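Local coordinates for protein UTP-glucose-1-phosphate uridylyltransferase 2 (Trypanosoma brucei, PDB 3GUE) that probably catalyses the reversible formation of UDP-glucose and diphosphate from UTP and alpha-D-glucose 1-phosphate, at residues V79-G84 with V126-M131. Sequence-based numbering, arbitrary orientation.
Sequences VLKLNG and VPFMLM. With UPG (uridine-5'-diphosphate-glucose), chain C.
Val79 to Leu82 pair in parallel with Phe128 to Met131, the strand axes 4.6 Å apart and inclined by 19°. Val79 N and Lys81 N donate to Pro127 O and Met129 O, and Val79 O and Lys81 O accept Met129 N and Met131 N. At the C-terminal end the bond from Asn83 N to Met131 O is short, 2.8 Å, but weak. On one face Val79 CG1, anti to its own nitrogen (chi1 178°), reaches the edge of the Phe128 ring at CD1, 3.9 Å away; next along, Lys81 CB meets Leu130 CD2 at 3.8 Å. The Lys81 chain, bent at chi2 and chi4, turns from the neighbouring strand, and NZ is hydrogen-bonded to Ser218 OG, on strand 214-219, and to Asn222 O. On the other face Leu80 CD1 lies 3.6 Å from Met129 CB and also touches Met131 CB. Leu82 and Met131 run side by side, and Leu82 CD2 meets Met131 CE at 3.9 Å. Met131 CE also sits 3.6 Å from uracil O2 of UDP-glucose, while Leu82 CD1 packs on the ribose. Gly84 N donates a weak 2.8 Å bond to the same O2. Two neighbouring parallel strands of the central mixed sheet, joined by a beta-alpha-beta crossover through helix 107-122, thus deliver their C-terminal ends to the uridine, as in the Rossmann-like nucleotide-binding half of GT-A folds.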
loop_
_atom_site.group_PDB
_atom_site.type_symbol
_atom_site.label_atom_id
_atom_site.label_comp_id
_atom_site.label_asym_id
_atom_site.label_seq_id
_atom_site.Cartn_x
_atom_site.Cartn_y
_atom_site.Cartn_z
ATOM N N VAL A 79 -1.067 -9.653 -13.823
ATOM C CA VAL A 79 -0.807 -8.471 -12.993
ATOM C C VAL A 79 -2.055 -8.124 -12.213
ATOM O O VAL A 79 -3.165 -8.161 -12.743
ATOM C CB VAL A 79 -0.281 -7.262 -13.819
ATOM C CG1 VAL A 79 -0.067 -6.016 -12.913
ATOM C CG2 VAL A 79 1.023 -7.628 -14.510
ATOM N N LEU A 80 -1.850 -7.834 -10.931
ATOM C CA LEU A 80 -2.897 -7.283 -10.074
ATOM C C LEU A 80 -2.375 -6.016 -9.423
ATOM O O LEU A 80 -1.270 -5.999 -8.848
ATOM C CB LEU A 80 -3.313 -8.291 -8.990
ATOM C CG LEU A 80 -4.401 -7.986 -7.939
ATOM C CD1 LEU A 80 -5.686 -7.549 -8.513
ATOM C CD2 LEU A 80 -4.636 -9.217 -7.074
ATOM N N LYS A 81 -3.161 -4.950 -9.529
ATOM C CA LYS A 81 -2.873 -3.711 -8.785
ATOM C C LYS A 81 -3.913 -3.581 -7.678
ATOM O O LYS A 81 -5.119 -3.657 -7.955
ATOM C CB LYS A 81 -2.932 -2.512 -9.754
ATOM C CG LYS A 81 -1.558 -1.943 -10.186
ATOM C CD LYS A 81 -0.932 -1.126 -9.040
ATOM C CE LYS A 81 0.103 -0.098 -9.522
ATOM N NZ LYS A 81 1.518 -0.586 -9.339
ATOM N N LEU A 82 -3.459 -3.447 -6.429
ATOM C CA LEU A 82 -4.346 -3.239 -5.283
ATOM C C LEU A 82 -5.020 -1.847 -5.414
ATOM O O LEU A 82 -4.364 -0.852 -5.732
ATOM C CB LEU A 82 -3.568 -3.352 -3.964
ATOM C CG LEU A 82 -2.773 -4.650 -3.715
ATOM C CD1 LEU A 82 -1.981 -4.622 -2.386
ATOM C CD2 LEU A 82 -3.657 -5.929 -3.815
ATOM N N ASN A 83 -6.316 -1.782 -5.133
ATOM C CA ASN A 83 -7.092 -0.548 -5.348
ATOM C C ASN A 83 -8.294 -0.431 -4.392
ATOM O O ASN A 83 -9.274 0.249 -4.694
ATOM C CB ASN A 83 -7.542 -0.510 -6.823
ATOM C CG ASN A 83 -8.078 0.851 -7.250
ATOM O OD1 ASN A 83 -7.464 1.896 -6.992
ATOM N ND2 ASN A 83 -9.242 0.845 -7.854
ATOM N N GLY A 84 -8.193 -1.086 -3.229
ATOM C CA GLY A 84 -9.343 -1.314 -2.341
ATOM C C GLY A 84 -9.356 -0.460 -1.088
ATOM O O GLY A 84 -10.366 -0.396 -0.403
ATOM N N VAL A 126 -0.849 -9.486 -21.515
ATOM C CA VAL A 126 -0.773 -9.932 -20.109
ATOM C C VAL A 126 -2.056 -9.562 -19.359
ATOM O O VAL A 126 -2.487 -8.398 -19.411
ATOM C CB VAL A 126 0.492 -9.345 -19.388
ATOM C CG1 VAL A 126 0.431 -7.820 -19.357
ATOM C CG2 VAL A 126 0.671 -9.911 -17.962
ATOM N N PRO A 127 -2.688 -10.546 -18.684
ATOM C CA PRO A 127 -3.887 -10.262 -17.912
ATOM C C PRO A 127 -3.652 -9.227 -16.817
ATOM O O PRO A 127 -2.550 -9.125 -16.247
ATOM C CB PRO A 127 -4.278 -11.644 -17.347
ATOM C CG PRO A 127 -3.720 -12.593 -18.318
ATOM C CD PRO A 127 -2.381 -11.986 -18.652
ATOM N N PHE A 128 -4.675 -8.407 -16.574
ATOM C CA PHE A 128 -4.591 -7.307 -15.622
ATOM C C PHE A 128 -5.870 -7.194 -14.817
ATOM O O PHE A 128 -6.961 -7.273 -15.381
ATOM C CB PHE A 128 -4.371 -5.983 -16.350
ATOM C CG PHE A 128 -4.349 -4.761 -15.437
ATOM C CD1 PHE A 128 -3.234 -4.477 -14.636
ATOM C CD2 PHE A 128 -5.429 -3.877 -15.409
ATOM C CE1 PHE A 128 -3.216 -3.343 -13.804
ATOM C CE2 PHE A 128 -5.409 -2.706 -14.576
ATOM C CZ PHE A 128 -4.312 -2.450 -13.790
ATOM N N MET A 129 -5.713 -6.943 -13.516
ATOM C CA MET A 129 -6.826 -6.896 -12.572
ATOM C C MET A 129 -6.569 -5.774 -11.574
ATOM O O MET A 129 -5.430 -5.383 -11.344
ATOM C CB MET A 129 -6.969 -8.235 -11.829
ATOM C CG MET A 129 -7.557 -9.392 -12.651
ATOM S SD MET A 129 -7.925 -10.902 -11.695
ATOM C CE MET A 129 -6.277 -11.431 -11.299
ATOM N N LEU A 130 -7.643 -5.263 -11.008
ATOM C CA LEU A 130 -7.588 -4.237 -9.988
ATOM C C LEU A 130 -8.482 -4.784 -8.873
ATOM O O LEU A 130 -9.639 -5.170 -9.098
ATOM C CB LEU A 130 -8.123 -2.901 -10.552
ATOM C CG LEU A 130 -7.282 -2.000 -11.474
ATOM C CD1 LEU A 130 -8.231 -1.179 -12.319
ATOM C CD2 LEU A 130 -6.347 -1.040 -10.692
ATOM N N MET A 131 -7.917 -4.889 -7.681
ATOM C CA MET A 131 -8.704 -5.290 -6.542
ATOM C C MET A 131 -9.377 -4.061 -5.959
ATOM O O MET A 131 -8.722 -3.187 -5.351
ATOM C CB MET A 131 -7.862 -5.997 -5.492
ATOM C CG MET A 131 -8.705 -6.630 -4.374
ATOM S SD MET A 131 -7.769 -7.720 -3.315
ATOM C CE MET A 131 -7.071 -6.570 -2.095
HETATM N N1 UPG C . -5.748 -1.812 -0.103
HETATM C C2 UPG C . -6.698 -2.726 -0.601
HETATM N N3 UPG C . -7.568 -3.296 0.311
HETATM C C4 UPG C . -7.542 -3.014 1.656
HETATM C C5 UPG C . -6.588 -2.123 2.163
HETATM C C6 UPG C . -5.684 -1.518 1.296
HETATM O O2 UPG C . -6.825 -3.030 -1.797
HETATM O O4 UPG C . -8.381 -3.573 2.375
HETATM C C1C UPG C . -4.777 -1.169 -1.046
HETATM C C2C UPG C . -4.544 0.345 -1.004
HETATM O O2C UPG C . -5.565 1.039 -1.735
HETATM C C3C UPG C . -3.204 0.424 -1.732
HETATM C C4C UPG C . -2.477 -0.805 -1.211
HETATM O O4C UPG C . -3.490 -1.728 -0.728
HETATM O O3C UPG C . -3.425 0.249 -3.131
HETATM C C5C UPG C . -1.544 -0.457 -0.005
HETATM O O5C UPG C . -2.234 -0.067 1.153
HETATM P PA UPG C . -1.694 1.143 2.074
HETATM O O1A UPG C . -1.385 2.243 1.117
HETATM O O2A UPG C . -2.585 1.403 3.211
HETATM O O3A UPG C . -0.258 0.540 2.605
HETATM P PB UPG C . 0.010 -0.334 3.951
HETATM O O1B UPG C . -0.923 -1.473 3.950
HETATM O O2B UPG C . 0.105 0.548 5.156
HETATM O O3B UPG C . 1.525 -0.772 3.652
HETATM C "C1'" UPG C . 1.796 -1.662 2.508
HETATM C "C2'" UPG C . 2.450 -2.937 3.022
HETATM C "C3'" UPG C . 3.713 -2.535 3.773
HETATM C "C4'" UPG C . 4.660 -1.810 2.802
HETATM C "C5'" UPG C . 3.953 -0.578 2.183
HETATM C "C6'" UPG C . 4.741 -0.049 1.012
HETATM O "O2'" UPG C . 1.572 -3.653 3.910
HETATM O "O3'" UPG C . 4.295 -3.690 4.353
HETATM O "O4'" UPG C . 5.844 -1.402 3.470
HETATM O "O5'" UPG C . 2.649 -0.902 1.629
HETATM O "O6'" UPG C . 4.294 1.273 0.704
#